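Local coordinates for protein caltubin, EF-hand (Lymnaea stagnalis, PDB 6VAN) that probably binds calcium through its EF-hand loops, which hold strontium ions in this crystal form, at residues A[3-6]-A[7-10]; A[73-77]-A[78-82]. All blocks are in the same frame, centred on the assembly; numbering follows the deposited sequence.

Contact 1 (A[3-6]-A[7-10]); sequences PFLT and ELKE
F4 lays one side of its ring against the aliphatic part of E7, three residues further on: CD2 of F4 meets CG of E7 at 3.3 Å. The two side chains cross at about a right angle, and the ring and carboxylate planes stand 52° apart. With CG of F4 anti to its own backbone N (chi1 -179°), the ring folds back along the first turn, where one face, toward its rim, also covers the backbone N of E7. The carboxylate does not lie over the ring; OE2 of E7 sits at the ring edge, in the ring plane, 3.6 Å from CD2 of F4. The other oxygen, OE1, accepts a hydrogen bond from a water at 3.0 Å, and that water in turn accepts from the backbone N of F4, so the start of the helix is bridged back to E7. Around the turn, in the conformer of L8 described here, one of two, CD1 of L8 touches both CG of P3 and CD2 of L5, each at 3.9 Å. L5 and L8 continue the apolar side by touching V67 and M70 of helix 62-71, respectively, while the bent chain of K9 carries NZ to a hydrogen bond with OD1 of N20, and K9 also makes a cation-pi contact with F62. The backbone closes in the regular i to i+4 pattern: the N of L8 reaches O of F4 at 3.0 Å, and the N atoms of K9 and E10 bond likewise to O of L5 and O of T6. F4 thus occupies the N-cap position of helix 5-15, the helix that leads into the first strontium-binding EF-hand loop.

Contact 2 (A[73-77]-A[78-82]); sequences PDYTL and EGANE
This is a local N-terminal capping contact, in which T76 closes the start of helix 77-87, the helix that runs into the EF-hand loop binding strontium through D88, N90, D92, F94 and E99. The segment 73-77 comes in as loop from helix 62-71, and its last residues turn directly into the helix. T76 and L77 give their carbonyl oxygens to the first turn: the N of A80 bonds to O of T76 at 3.0 Å and nearly straight, 169° at the hydrogen, and the N of N81 bonds to O of L77 at 2.7 Å. Apolar contact is slight. The ring of Y75 approaches the methyl of A80 obliquely, CE1 to CB 3.9 Å, and both side chains also touch Y142, so the loop and the first turn share a partner near the C-terminus. L77 and N81, one turn apart on the helix, both meet L135 of helix 135-138. On another side E78 runs out extended beyond CG to form a salt bridge with R51, and E82, one turn later, pairs with R51 and R52; these charges tie the helix to the end of helix 42-52. The cap itself rests on a hydroxyl. In T76 chi1 of 68° sets OG1 between the backbone N and the carbonyl carbon, from where it accepts the N-H of G79, a residue without a side chain to crowd it: OG1 of T76 lies 3.0 Å from N of G79, with 154° at the hydrogen.

Overall arrangement
Contacts 1 and 2 mark the N-terminal starts of two helices that each lead into a metal-binding loop: 5-15 toward the site with D17, D21, Q23 and E28, and 77-87 toward the site with D88 to E99. Their centres lie about 21 Å apart, though the nearest atoms come within about 5 Å without touching. Helix 62-71 relates them, since contact 1 leans on that helix and contact 2 begins in the loop that follows it. No residue of either contact belongs to the four strontium sites formed by the EF-hand loops; the K9 side chain is about 11 Å from a bound strontium ion and that of Y75 about 9 Å from one.

Contact 1 (A[3-6]-A[7-10])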
loop_
_atom_site.group_PDB
_atom_site.type_symbol
_atom_site.label_atom_id
_atom_site.label_comp_id
_atom_site.label_asym_id
_atom_site.label_seq_id
_atom_site.Cartn_x
_atom_site.Cartn_y
_atom_site.Cartn_z
ATOM N N PRO A 3 17.452 1.293 2.802
ATOM C CA PRO A 3 16.751 2.535 3.099
ATOM C C PRO A 3 17.467 3.348 4.185
ATOM O O PRO A 3 18.264 2.825 4.908
ATOM C CB PRO A 3 15.389 2.051 3.602
ATOM C CG PRO A 3 15.695 0.738 4.263
ATOM C CD PRO A 3 16.831 0.127 3.465
ATOM N N PHE A 4 17.147 4.619 4.250
ATOM C CA PHE A 4 17.578 5.545 5.315
ATOM C C PHE A 4 16.658 5.298 6.529
ATOM O O PHE A 4 15.443 5.557 6.435
ATOM C CB PHE A 4 17.497 6.966 4.737
ATOM C CG PHE A 4 17.897 8.138 5.590
ATOM C CD1 PHE A 4 18.713 7.998 6.692
ATOM C CD2 PHE A 4 17.523 9.422 5.210
ATOM C CE1 PHE A 4 19.109 9.115 7.419
ATOM C CE2 PHE A 4 17.901 10.526 5.951
ATOM C CZ PHE A 4 18.688 10.364 7.059
ATOM N N LEU A 5 17.190 4.795 7.646
ATOM C CA LEU A 5 16.339 4.382 8.791
ATOM C C LEU A 5 15.586 5.578 9.345
ATOM O O LEU A 5 14.451 5.374 9.807
ATOM C CB LEU A 5 17.193 3.735 9.869
ATOM C CG LEU A 5 17.756 2.389 9.470
ATOM C CD1 LEU A 5 18.733 1.899 10.519
ATOM C CD2 LEU A 5 16.650 1.363 9.230
ATOM N N THR A 6 16.177 6.768 9.332
ATOM C CA THR A 6 15.520 7.974 9.864
ATOM C C THR A 6 14.300 8.287 8.997
ATOM O O THR A 6 13.275 8.722 9.538
ATOM C CB THR A 6 16.526 9.102 10.008
ATOM O OG1 THR A 6 17.439 8.683 11.024
ATOM C CG2 THR A 6 15.882 10.411 10.375
ATOM N N GLU A 7 14.393 8.078 7.687
ATOM C CA GLU A 7 13.233 8.302 6.810
ATOM C C GLU A 7 12.182 7.245 7.073
ATOM O O GLU A 7 10.998 7.573 7.048
ATOM C CB GLU A 7 13.655 8.282 5.355
ATOM C CG GLU A 7 14.212 9.599 4.935
ATOM C CD GLU A 7 14.524 9.651 3.455
ATOM O OE1 GLU A 7 14.288 8.619 2.764
ATOM O OE2 GLU A 7 14.992 10.716 3.004
ATOM N N LEU A 8 12.578 5.991 7.278
ATOM C CA LEU A 8 11.606 4.931 7.656
ATOM C C LEU A 8 10.829 5.408 8.880
ATOM O O LEU A 8 9.590 5.344 8.859
ATOM C CB LEU A 8 12.297 3.606 7.977
ATOM C CG LEU A 8 12.903 2.858 6.798
ATOM C CD1 LEU A 8 13.284 1.447 7.215
ATOM C CD2 LEU A 8 11.962 2.819 5.608
ATOM N N LYS A 9 11.525 5.879 9.904
ATOM C CA LYS A 9 10.849 6.320 11.139
ATOM C C LYS A 9 9.887 7.472 10.833
ATOM O O LYS A 9 8.740 7.410 11.305
ATOM C CB LYS A 9 11.863 6.740 12.197
ATOM C CG LYS A 9 11.235 7.315 13.466
ATOM C CD LYS A 9 10.072 6.494 14.028
ATOM C CE LYS A 9 10.475 5.524 15.113
ATOM N NZ LYS A 9 10.753 6.208 16.407
ATOM N N GLU A 10 10.314 8.488 10.082
ATOM C CA GLU A 10 9.466 9.674 9.762
ATOM C C GLU A 10 8.213 9.196 9.020
ATOM O O GLU A 10 7.131 9.754 9.268
ATOM C CB GLU A 10 10.242 10.704 8.941
ATOM C CG GLU A 10 9.513 12.030 8.761
ATOM C CD GLU A 10 8.488 12.085 7.637
ATOM O OE1 GLU A 10 8.564 11.249 6.710
ATOM O OE2 GLU A 10 7.607 12.969 7.695
HETATM O O HOH W 1 15.194 5.826 2.435
#

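Contact 2 (A[73-77]-A[78-82])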
loop_
_atom_site.group_PDB
_atom_site.type_symbol
_atom_site.label_atom_id
_atom_site.label_comp_id
_atom_site.label_asym_id
_atom_site.label_seq_id
_atom_site.Cartn_x
_atom_site.Cartn_y
_atom_site.Cartn_z
ATOM N N PRO A 73 13.380 -4.859 1.122
ATOM C CA PRO A 73 12.169 -4.985 0.321
ATOM C C PRO A 73 12.448 -5.996 -0.794
ATOM O O PRO A 73 13.544 -6.080 -1.294
ATOM C CB PRO A 73 11.878 -3.564 -0.160
ATOM C CG PRO A 73 13.231 -2.876 -0.133
ATOM C CD PRO A 73 14.024 -3.548 0.970
ATOM N N ASP A 74 11.440 -6.791 -1.108
ATOM C CA ASP A 74 11.540 -7.872 -2.100
ATOM C C ASP A 74 10.157 -8.040 -2.695
ATOM O O ASP A 74 9.174 -7.575 -2.071
ATOM C CB ASP A 74 12.071 -9.159 -1.468
ATOM C CG ASP A 74 11.137 -9.783 -0.440
ATOM O OD1 ASP A 74 10.364 -9.027 0.202
ATOM O OD2 ASP A 74 11.181 -11.026 -0.290
ATOM N N TYR A 75 10.086 -8.640 -3.859
ATOM C CA TYR A 75 8.810 -8.928 -4.535
ATOM C C TYR A 75 8.285 -10.292 -4.114
ATOM O O TYR A 75 9.034 -11.275 -4.173
ATOM C CB TYR A 75 8.963 -8.904 -6.046
ATOM C CG TYR A 75 7.771 -9.508 -6.730
ATOM C CD1 TYR A 75 6.605 -8.792 -6.936
ATOM C CD2 TYR A 75 7.790 -10.844 -7.112
ATOM C CE1 TYR A 75 5.495 -9.373 -7.528
ATOM C CE2 TYR A 75 6.700 -11.423 -7.727
ATOM C CZ TYR A 75 5.539 -10.698 -7.920
ATOM O OH TYR A 75 4.456 -11.280 -8.514
ATOM N N THR A 76 7.006 -10.350 -3.754
ATOM C CA THR A 76 6.212 -11.595 -3.750
ATOM C C THR A 76 4.842 -11.310 -4.340
ATOM O O THR A 76 4.357 -10.175 -4.224
ATOM C CB THR A 76 6.033 -12.200 -2.359
ATOM O OG1 THR A 76 5.203 -11.367 -1.559
ATOM C CG2 THR A 76 7.339 -12.427 -1.632
ATOM N N LEU A 77 4.223 -12.305 -4.953
ATOM C CA LEU A 77 2.875 -12.131 -5.494
ATOM C C LEU A 77 1.928 -11.777 -4.348
ATOM O O LEU A 77 1.106 -10.855 -4.531
ATOM C CB LEU A 77 2.424 -13.385 -6.240
ATOM C CG LEU A 77 1.047 -13.238 -6.890
ATOM C CD1 LEU A 77 1.113 -12.291 -8.058
ATOM C CD2 LEU A 77 0.465 -14.592 -7.289
ATOM N N GLU A 78 2.026 -12.459 -3.211
ATOM C CA GLU A 78 1.141 -12.196 -2.048
ATOM C C GLU A 78 1.244 -10.718 -1.620
ATOM O O GLU A 78 0.213 -10.076 -1.358
ATOM C CB GLU A 78 1.542 -13.132 -0.903
ATOM C CG GLU A 78 0.626 -13.059 0.292
ATOM C CD GLU A 78 1.100 -13.906 1.456
ATOM O OE1 GLU A 78 1.717 -14.970 1.206
ATOM O OE2 GLU A 78 0.889 -13.482 2.610
ATOM N N GLY A 79 2.451 -10.199 -1.534
ATOM C CA GLY A 79 2.666 -8.796 -1.142
ATOM C C GLY A 79 2.115 -7.852 -2.188
ATOM O O GLY A 79 1.481 -6.858 -1.818
ATOM N N ALA A 80 2.355 -8.112 -3.458
ATOM C CA ALA A 80 1.796 -7.293 -4.554
ATOM C C ALA A 80 0.262 -7.341 -4.511
ATOM O O ALA A 80 -0.374 -6.299 -4.669
ATOM C CB ALA A 80 2.351 -7.745 -5.882
ATOM N N ASN A 81 -0.308 -8.518 -4.286
ATOM C CA ASN A 81 -1.773 -8.683 -4.247
ATOM C C ASN A 81 -2.386 -7.855 -3.119
ATOM O O ASN A 81 -3.511 -7.382 -3.256
ATOM C CB ASN A 81 -2.120 -10.152 -4.153
ATOM C CG ASN A 81 -3.555 -10.433 -4.496
ATOM O OD1 ASN A 81 -4.150 -9.754 -5.316
ATOM N ND2 ASN A 81 -4.094 -11.485 -3.913
ATOM N N GLU A 82 -1.697 -7.729 -2.007
ATOM C CA GLU A 82 -2.236 -6.930 -0.896
ATOM C C GLU A 82 -2.456 -5.483 -1.351
ATOM O O GLU A 82 -3.505 -4.955 -1.112
ATOM C CB GLU A 82 -1.252 -6.961 0.260
ATOM C CG GLU A 82 -1.690 -6.148 1.463
ATOM C CD GLU A 82 -0.732 -6.308 2.633
ATOM O OE1 GLU A 82 0.361 -5.742 2.560
ATOM O OE2 GLU A 82 -1.076 -7.003 3.571
#